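Local coordinates for glutaminase 1 (Escherichia coli, PDB 1U60), which catalyses the hydrolysis of L-glutamine to L-glutamate and ammonium, as a member of the glutaminase family, at residues T123-N128 / G179-D184; E130-R135 / C189-R194. All coordinates share one frame; numbering follows the deposited sequence.

How the interactions relate
Two neighbouring contacts, their centres about 10 Å apart, illustrate how the same helical region is held by different chemistry at different points. Interaction 1 joins the end of helix 117-126 to the loop leading into helix 185-195; interaction 2 joins the start of helix 132-147 to the second half of helix 185-195. Both are partly buried. The first turns on a buried serine and one backbone N-H, with apolar and sulfur packing beside them; the second sets a valine contact beside a charged network that ends at an exposed glutamate. Arg135 of interaction 2 ties them together, its NH1 probably hydrogen-bonded to the carbonyls of Thr124 and Ile127.

Interaction 1: T123-N128 / G179-D184; sequences TTSLIN and GYLYCD
Ser125 meets the 179-184 loop with its hydroxyl, and the one hydrogen bond across the contact runs from Tyr182 N to Ser125 OG, 2.9 Å long and close to straight at 162°. With chi1 at 81°, OG sits between the backbone N and the carbonyl carbon of its own residue, a rotation that turns it to the loop while it also bonds back to Ala122 O within the helix. Two polar partners thus hold a buried hydroxyl, and one of them fixes the loop backbone.

Apolar and sulfur contacts accompany this bond. Leu181 lays its CD1 branch against the serine, 3.6 Å from Ser125 OG, while Cys183 SG rests on Ser125 CB, also at 3.6 Å. The Tyr182 ring approaches obliquely, its CD2 being 3.4 Å from Ser125 OG. Leu126 runs alongside the ring, its CD1 4.0 Å from Tyr182 CD2. The far end of the ring is held separately, by a hydrogen bond between Tyr182 OH and Lys88 O.

The loop itself is bounded by helix signals: Gly179, at positive phi, closes helix 166-178 in a Schellman motif, and Asp184 is the N-cap of helix 185-195. Pinned midway by a serine near the end of helix 117-126, this is an interhelical loop packed against the end of a neighbouring helix, in the helical part of the glutaminase fold.

Interaction 2: E130-R135 / C189-R194; sequences ENVEQR and CDVYTR
Glu133 and Arg194 meet in a two-pronged, end-on salt bridge: Arg194 NH1 bonds to Glu133 OE1 and Arg194 NH2 to Glu133 OE2, each pair 2.9 Å apart. Both oxygens lie near the guanidinium plane and are met on their syn sides but somewhat over 30° out of the carboxylate plane, the two flat groups being turned 27° apart. Glu133 leaves its helix pointing away, and the bend at chi2 (-57°) returns its carboxylate to the arginine.

Beside this bridge, Val132 CG2 lies 4.1 Å from Arg194 NH2, oblique to the guanidinium, and touches Val191 CG2 at 3.6 Å as the two valines run past one another head to tail. Arg135 CG lies across Val191, 4.1 Å from Val191 CG1.

Asp190, one turn before Arg194, takes the guanidinium side-on: Arg194 NE comes to Asp190 OD1 from above the carboxylate plane, at 2.8 Å, and Arg194 NH2 meets Asp190 OD2 on the syn side. Four bonds thereby fix its rotation, and the two acids probably share its positive charge. Farther out, Asn131 N-caps helix 132-147 through Gln134 N; Arg135 NE pairs with Glu187, its NH1 with Ile127 O and Thr124 O. An Asp-Arg-Glu salt-bridge network thus staples a helix-helix contact on the helix carrying Tyr192, predicted to bind substrate.

Interaction 1: T123-N128 / G179-D184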
ATOM      1  N   THR A 123     -13.305  14.841   1.227  1.00  7.25           N
ATOM      2  CA  THR A 123     -12.519  15.147   2.436  1.00  7.54           C
ATOM      3  C   THR A 123     -12.563  16.691   2.670  1.00  6.51           C
ATOM      4  O   THR A 123     -12.737  17.164   3.792  1.00  8.65           O
ATOM      5  CB  THR A 123     -11.127  14.639   2.296  1.00  6.89           C
ATOM      6  OG1 THR A 123     -11.145  13.198   2.026  1.00  8.61           O
ATOM      7  CG2 THR A 123     -10.325  14.857   3.588  1.00  8.63           C
ATOM      8  N   THR A 124     -12.396  17.487   1.611  1.00  7.89           N
ATOM      9  CA  THR A 124     -12.550  18.930   1.717  1.00  8.59           C
ATOM     10  C   THR A 124     -13.924  19.299   2.297  1.00  8.47           C
ATOM     11  O   THR A 124     -14.005  20.201   3.122  1.00  9.21           O
ATOM     12  CB  THR A 124     -12.342  19.559   0.337  1.00  9.34           C
ATOM     13  OG1 THR A 124     -10.987  19.391  -0.087  1.00  8.30           O
ATOM     14  CG2 THR A 124     -12.552  21.075   0.348  1.00  8.60           C
ATOM     15  N   SER A 125     -14.975  18.580   1.922  1.00  8.75           N
ATOM     16  CA  SER A 125     -16.329  18.848   2.404  1.00  9.72           C
ATOM     17  C   SER A 125     -16.568  18.414   3.854  1.00 10.55           C
ATOM     18  O   SER A 125     -17.547  18.874   4.476  1.00 11.91           O
ATOM     19  CB  SER A 125     -17.380  18.125   1.518  1.00  8.71           C
ATOM     20  OG  SER A 125     -17.531  16.739   1.857  1.00  8.66           O
ATOM     21  N   LEU A 126     -15.717  17.519   4.343  1.00 10.49           N
ATOM     22  CA  LEU A 126     -15.767  16.928   5.699  1.00 10.65           C
ATOM     23  C   LEU A 126     -15.160  17.811   6.784  1.00 11.58           C
ATOM     24  O   LEU A 126     -15.503  17.637   7.955  1.00 12.27           O
ATOM     25  CB  LEU A 126     -15.058  15.559   5.697  1.00 12.31           C
ATOM     26  CG  LEU A 126     -15.139  14.634   6.914  1.00 11.39           C
ATOM     27  CD1 LEU A 126     -16.563  14.428   7.394  1.00 13.64           C
ATOM     28  CD2 LEU A 126     -14.456  13.302   6.627  1.00 14.45           C
ATOM     29  N   ILE A 127     -14.279  18.745   6.407  1.00 11.00           N
ATOM     30  CA  ILE A 127     -13.620  19.713   7.308  1.00 13.88           C
ATOM     31  C   ILE A 127     -14.677  20.487   8.117  1.00 13.18           C
ATOM     32  O   ILE A 127     -15.712  20.833   7.571  1.00 13.48           O
ATOM     33  CB  ILE A 127     -12.737  20.698   6.343  1.00 14.28           C
ATOM     34  CG1 ILE A 127     -11.612  19.894   5.755  1.00 18.15           C
ATOM     35  CG2 ILE A 127     -12.198  21.995   6.961  1.00 17.88           C
ATOM     36  CD1 ILE A 127     -11.037  19.013   6.651  1.00 13.72           C
ATOM     37  N   ASN A 128     -14.423  20.746   9.397  1.00 13.88           N
ATOM     38  CA  ASN A 128     -15.328  21.599  10.188  1.00 14.86           C
ATOM     39  C   ASN A 128     -15.271  23.049   9.652  1.00 14.40           C
ATOM     40  O   ASN A 128     -14.202  23.623   9.444  1.00 14.91           O
ATOM     41  CB  ASN A 128     -14.866  21.648  11.664  1.00 15.54           C
ATOM     42  CG  ASN A 128     -15.097  20.365  12.450  1.00 19.48           C
ATOM     43  OD1 ASN A 128     -14.519  20.218  13.537  1.00 28.39           O
ATOM     44  ND2 ASN A 128     -15.984  19.510  11.992  1.00 20.64           N
ATOM     45  N   GLY A 179     -24.619  10.552  -1.204  1.00 14.76           N
ATOM     46  CA  GLY A 179     -24.480  10.606   0.239  1.00 14.80           C
ATOM     47  C   GLY A 179     -23.055  10.734   0.736  1.00 14.49           C
ATOM     48  O   GLY A 179     -22.831  10.661   1.943  1.00 14.94           O
ATOM     49  N   TYR A 180     -22.089  10.931  -0.154  1.00 14.33           N
ATOM     50  CA  TYR A 180     -20.678  11.029   0.240  1.00 13.22           C
ATOM     51  C   TYR A 180     -20.084  12.443   0.104  1.00 12.67           C
ATOM     52  O   TYR A 180     -18.894  12.600  -0.145  1.00 13.76           O
ATOM     53  CB  TYR A 180     -19.848   9.965  -0.497  1.00 13.68           C
ATOM     54  CG  TYR A 180     -20.188   8.528  -0.068  1.00 13.21           C
ATOM     55  CD1 TYR A 180     -19.546   7.939   1.022  1.00 12.25           C
ATOM     56  CD2 TYR A 180     -21.166   7.792  -0.727  1.00 14.52           C
ATOM     57  CE1 TYR A 180     -19.863   6.671   1.441  1.00 15.94           C
ATOM     58  CE2 TYR A 180     -21.497   6.477  -0.311  1.00 17.21           C
ATOM     59  CZ  TYR A 180     -20.833   5.937   0.782  1.00 17.56           C
ATOM     60  OH  TYR A 180     -21.112   4.659   1.239  1.00 21.35           O
ATOM     61  N   LEU A 181     -20.913  13.466   0.281  1.00 12.75           N
ATOM     62  CA  LEU A 181     -20.467  14.842   0.318  1.00 12.12           C
ATOM     63  C   LEU A 181     -21.149  15.536   1.463  1.00 12.93           C
ATOM     64  O   LEU A 181     -22.364  15.390   1.635  1.00 13.30           O
ATOM     65  CB  LEU A 181     -20.724  15.586  -0.991  1.00 13.12           C
ATOM     66  CG  LEU A 181     -19.731  16.768  -1.136  1.00 12.62           C
ATOM     67  CD1 LEU A 181     -18.399  16.304  -1.639  1.00 11.35           C
ATOM     68  CD2 LEU A 181     -20.259  17.885  -2.041  1.00 13.95           C
ATOM     69  N   TYR A 182     -20.371  16.246   2.266  1.00 11.62           N
ATOM     70  CA  TYR A 182     -20.798  16.689   3.618  1.00 10.74           C
ATOM     71  C   TYR A 182     -20.978  18.179   3.728  1.00 11.80           C
ATOM     72  O   TYR A 182     -21.170  18.733   4.843  1.00 10.94           O
ATOM     73  CB  TYR A 182     -19.861  16.114   4.695  1.00 10.18           C
ATOM     74  CG  TYR A 182     -19.638  14.639   4.399  1.00  9.22           C
ATOM     75  CD1 TYR A 182     -20.669  13.714   4.626  1.00  9.92           C
ATOM     76  CD2 TYR A 182     -18.472  14.182   3.831  1.00 10.19           C
ATOM     77  CE1 TYR A 182     -20.548  12.382   4.328  1.00 12.05           C
ATOM     78  CE2 TYR A 182     -18.330  12.774   3.469  1.00 10.11           C
ATOM     79  CZ  TYR A 182     -19.383  11.909   3.737  1.00 11.33           C
ATOM     80  OH  TYR A 182     -19.325  10.581   3.445  1.00 12.84           O
ATOM     81  N   CYS A 183     -20.961  18.838   2.584  1.00 12.25           N
ATOM     82  CA  CYS A 183     -21.389  20.256   2.498  1.00 12.21           C
ATOM     83  C   CYS A 183     -21.924  20.489   1.095  1.00 13.45           C
ATOM     84  O   CYS A 183     -22.009  19.550   0.277  1.00 14.26           O
ATOM     85  CB  CYS A 183     -20.266  21.230   2.846  1.00 13.04           C
ATOM     86  SG  CYS A 183     -18.921  21.351   1.621  1.00 12.01           S
ATOM     87  N   ASP A 184     -22.349  21.698   0.833  1.00 13.25           N
ATOM     88  CA  ASP A 184     -22.837  22.104  -0.482  1.00 14.19           C
ATOM     89  C   ASP A 184     -21.842  21.713  -1.591  1.00 13.67           C
ATOM     90  O   ASP A 184     -20.646  21.921  -1.430  1.00 13.22           O
ATOM     91  CB  ASP A 184     -23.038  23.606  -0.422  1.00 14.86           C
ATOM     92  CG  ASP A 184     -23.398  24.216  -1.749  1.00 18.88           C
ATOM     93  OD1 ASP A 184     -24.607  24.186  -2.121  1.00 25.56           O
ATOM     94  OD2 ASP A 184     -22.560  24.780  -2.498  1.00 21.89           O
TER

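Interaction 2: E130-R135 / C189-R194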
ATOM      1  N   GLU A 130     -18.072  26.788   9.351  1.00 18.42           N
ATOM      2  CA  GLU A 130     -19.392  27.431   9.414  1.00 19.61           C
ATOM      3  C   GLU A 130     -19.841  27.947   8.071  1.00 18.93           C
ATOM      4  O   GLU A 130     -21.035  28.136   7.848  1.00 19.03           O
ATOM      5  CB  GLU A 130     -19.325  28.635  10.360  1.00 20.38           C
ATOM      6  CG  GLU A 130     -19.107  28.212  11.785  1.00 25.80           C
ATOM      7  CD  GLU A 130     -20.409  27.860  12.456  1.00 34.15           C
ATOM      8  OE1 GLU A 130     -21.031  28.794  13.036  1.00 39.45           O
ATOM      9  OE2 GLU A 130     -20.818  26.671  12.374  1.00 38.68           O
ATOM     10  N   ASN A 131     -18.881  28.223   7.186  1.00 17.43           N
ATOM     11  CA  ASN A 131     -19.162  28.759   5.844  1.00 16.91           C
ATOM     12  C   ASN A 131     -17.954  28.546   4.923  1.00 15.61           C
ATOM     13  O   ASN A 131     -16.891  28.139   5.393  1.00 15.54           O
ATOM     14  CB  ASN A 131     -19.460  30.241   5.906  1.00 17.33           C
ATOM     15  CG  ASN A 131     -18.357  31.022   6.577  1.00 18.56           C
ATOM     16  OD1 ASN A 131     -17.213  31.074   6.100  1.00 17.81           O
ATOM     17  ND2 ASN A 131     -18.676  31.602   7.710  1.00 20.52           N
ATOM     18  N   VAL A 132     -18.118  28.856   3.650  1.00 14.72           N
ATOM     19  CA  VAL A 132     -17.127  28.483   2.614  1.00 14.33           C
ATOM     20  C   VAL A 132     -15.772  29.170   2.856  1.00 14.47           C
ATOM     21  O   VAL A 132     -14.703  28.576   2.705  1.00 11.75           O
ATOM     22  CB  VAL A 132     -17.647  28.743   1.187  1.00 15.06           C
ATOM     23  CG1 VAL A 132     -17.974  30.206   0.956  1.00 15.11           C
ATOM     24  CG2 VAL A 132     -16.632  28.254   0.142  1.00 15.15           C
ATOM     25  N   GLU A 133     -15.799  30.438   3.259  1.00 13.67           N
ATOM     26  CA  GLU A 133     -14.532  31.131   3.473  1.00 15.28           C
ATOM     27  C   GLU A 133     -13.760  30.615   4.679  1.00 14.53           C
ATOM     28  O   GLU A 133     -12.539  30.587   4.617  1.00 16.22           O
ATOM     29  CB  GLU A 133     -14.715  32.642   3.582  1.00 15.39           C
ATOM     30  CG  GLU A 133     -15.293  33.238   2.288  1.00 18.09           C
ATOM     31  CD  GLU A 133     -14.450  32.939   1.041  1.00 20.29           C
ATOM     32  OE1 GLU A 133     -13.186  32.931   1.185  1.00 17.40           O
ATOM     33  OE2 GLU A 133     -15.045  32.746  -0.067  1.00 20.90           O
ATOM     34  N   GLN A 134     -14.451  30.238   5.755  1.00 13.90           N
ATOM     35  CA  GLN A 134     -13.790  29.612   6.886  1.00 12.67           C
ATOM     36  C   GLN A 134     -13.198  28.267   6.454  1.00 12.33           C
ATOM     37  O   GLN A 134     -12.091  27.934   6.879  1.00 11.08           O
ATOM     38  CB  GLN A 134     -14.748  29.382   8.037  1.00 13.73           C
ATOM     39  CG  GLN A 134     -14.083  28.721   9.223  1.00 16.03           C
ATOM     40  CD  GLN A 134     -14.954  28.664  10.462  1.00 18.05           C
ATOM     41  OE1 GLN A 134     -16.052  28.145  10.412  1.00 17.24           O
ATOM     42  NE2 GLN A 134     -14.424  29.117  11.587  1.00 21.56           N
ATOM     43  N   ARG A 135     -13.936  27.533   5.626  1.00 10.61           N
ATOM     44  CA  ARG A 135     -13.454  26.237   5.133  1.00 10.38           C
ATOM     45  C   ARG A 135     -12.099  26.447   4.440  1.00 10.72           C
ATOM     46  O   ARG A 135     -11.144  25.732   4.695  1.00 10.41           O
ATOM     47  CB  ARG A 135     -14.466  25.592   4.200  1.00  9.22           C
ATOM     48  CG  ARG A 135     -14.108  24.161   3.748  1.00 11.00           C
ATOM     49  CD  ARG A 135     -15.183  23.511   2.846  1.00 10.62           C
ATOM     50  NE  ARG A 135     -16.438  23.473   3.562  1.00 11.88           N
ATOM     51  CZ  ARG A 135     -16.725  22.627   4.529  1.00 11.25           C
ATOM     52  NH1 ARG A 135     -15.929  21.605   4.863  1.00 12.08           N
ATOM     53  NH2 ARG A 135     -17.881  22.758   5.137  1.00 13.75           N
ATOM     54  N   CYS A 189     -16.409  22.011  -4.205  1.00 11.58           N
ATOM     55  CA  CYS A 189     -15.659  22.028  -5.450  1.00 11.57           C
ATOM     56  C   CYS A 189     -14.787  23.282  -5.473  1.00 10.39           C
ATOM     57  O   CYS A 189     -13.615  23.233  -5.815  1.00 10.26           O
ATOM     58  CB  CYS A 189     -16.606  21.920  -6.647  1.00 10.60           C
ATOM     59  SG  CYS A 189     -15.756  21.833  -8.245  1.00 15.40           S
ATOM     60  N   ASP A 190     -15.346  24.411  -5.074  1.00  9.61           N
ATOM     61  CA  ASP A 190     -14.616  25.657  -5.057  1.00  9.49           C
ATOM     62  C   ASP A 190     -13.384  25.525  -4.135  1.00  9.03           C
ATOM     63  O   ASP A 190     -12.287  25.845  -4.535  1.00  9.27           O
ATOM     64  CB  ASP A 190     -15.581  26.754  -4.578  1.00 10.01           C
ATOM     65  CG  ASP A 190     -14.934  28.106  -4.309  1.00  9.65           C
ATOM     66  OD1 ASP A 190     -13.739  28.388  -4.641  1.00 13.31           O
ATOM     67  OD2 ASP A 190     -15.605  28.983  -3.729  1.00 15.43           O
ATOM     68  N   VAL A 191     -13.581  25.078  -2.915  1.00  7.71           N
ATOM     69  CA  VAL A 191     -12.464  25.069  -1.966  1.00  8.70           C
ATOM     70  C   VAL A 191     -11.409  24.065  -2.394  1.00  8.33           C
ATOM     71  O   VAL A 191     -10.224  24.330  -2.266  1.00  7.60           O
ATOM     72  CB  VAL A 191     -12.924  24.877  -0.543  1.00  9.31           C
ATOM     73  CG1 VAL A 191     -11.770  24.837   0.412  1.00 10.40           C
ATOM     74  CG2 VAL A 191     -13.831  26.061  -0.173  1.00 11.47           C
ATOM     75  N   TYR A 192     -11.865  22.933  -2.914  1.00  9.77           N
ATOM     76  CA  TYR A 192     -10.937  21.920  -3.417  1.00  9.05           C
ATOM     77  C   TYR A 192     -10.036  22.548  -4.514  1.00 10.12           C
ATOM     78  O   TYR A 192      -8.821  22.358  -4.547  1.00  9.53           O
ATOM     79  CB  TYR A 192     -11.669  20.674  -3.958  1.00 10.22           C
ATOM     80  CG  TYR A 192     -10.643  19.732  -4.536  1.00  8.84           C
ATOM     81  CD1 TYR A 192      -9.764  19.081  -3.692  1.00 12.01           C
ATOM     82  CD2 TYR A 192     -10.443  19.611  -5.917  1.00 10.17           C
ATOM     83  CE1 TYR A 192      -8.785  18.295  -4.157  1.00 11.98           C
ATOM     84  CE2 TYR A 192      -9.425  18.785  -6.404  1.00 12.42           C
ATOM     85  CZ  TYR A 192      -8.601  18.141  -5.500  1.00 13.20           C
ATOM     86  OH  TYR A 192      -7.527  17.386  -5.891  1.00 18.62           O
ATOM     87  N   THR A 193     -10.651  23.323  -5.409  1.00 10.00           N
ATOM     88  CA  THR A 193      -9.919  24.030  -6.463  1.00  9.67           C
ATOM     89  C   THR A 193      -8.885  25.014  -5.903  1.00  8.97           C
ATOM     90  O   THR A 193      -7.733  25.022  -6.332  1.00  9.11           O
ATOM     91  CB  THR A 193     -10.917  24.743  -7.368  1.00 10.94           C
ATOM     92  OG1 THR A 193     -11.810  23.757  -7.905  1.00 14.43           O
ATOM     93  CG2 THR A 193     -10.227  25.359  -8.547  1.00 13.29           C
ATOM     94  N   ARG A 194      -9.290  25.773  -4.901  1.00  9.08           N
ATOM     95  CA  ARG A 194      -8.387  26.703  -4.193  1.00  9.00           C
ATOM     96  C   ARG A 194      -7.212  25.982  -3.592  1.00  7.25           C
ATOM     97  O   ARG A 194      -6.079  26.439  -3.731  1.00  7.29           O
ATOM     98  CB  ARG A 194      -9.102  27.482  -3.083  1.00  8.79           C
ATOM     99  CG  ARG A 194     -10.228  28.381  -3.574  1.00 10.25           C
ATOM    100  CD  ARG A 194     -10.806  29.227  -2.463  1.00 12.84           C
ATOM    101  NE  ARG A 194     -12.207  29.608  -2.630  1.00 13.70           N
ATOM    102  CZ  ARG A 194     -12.864  30.432  -1.791  1.00 14.34           C
ATOM    103  NH1 ARG A 194     -12.240  30.989  -0.768  1.00 15.71           N
ATOM    104  NH2 ARG A 194     -14.137  30.701  -1.977  1.00 15.92           N
TER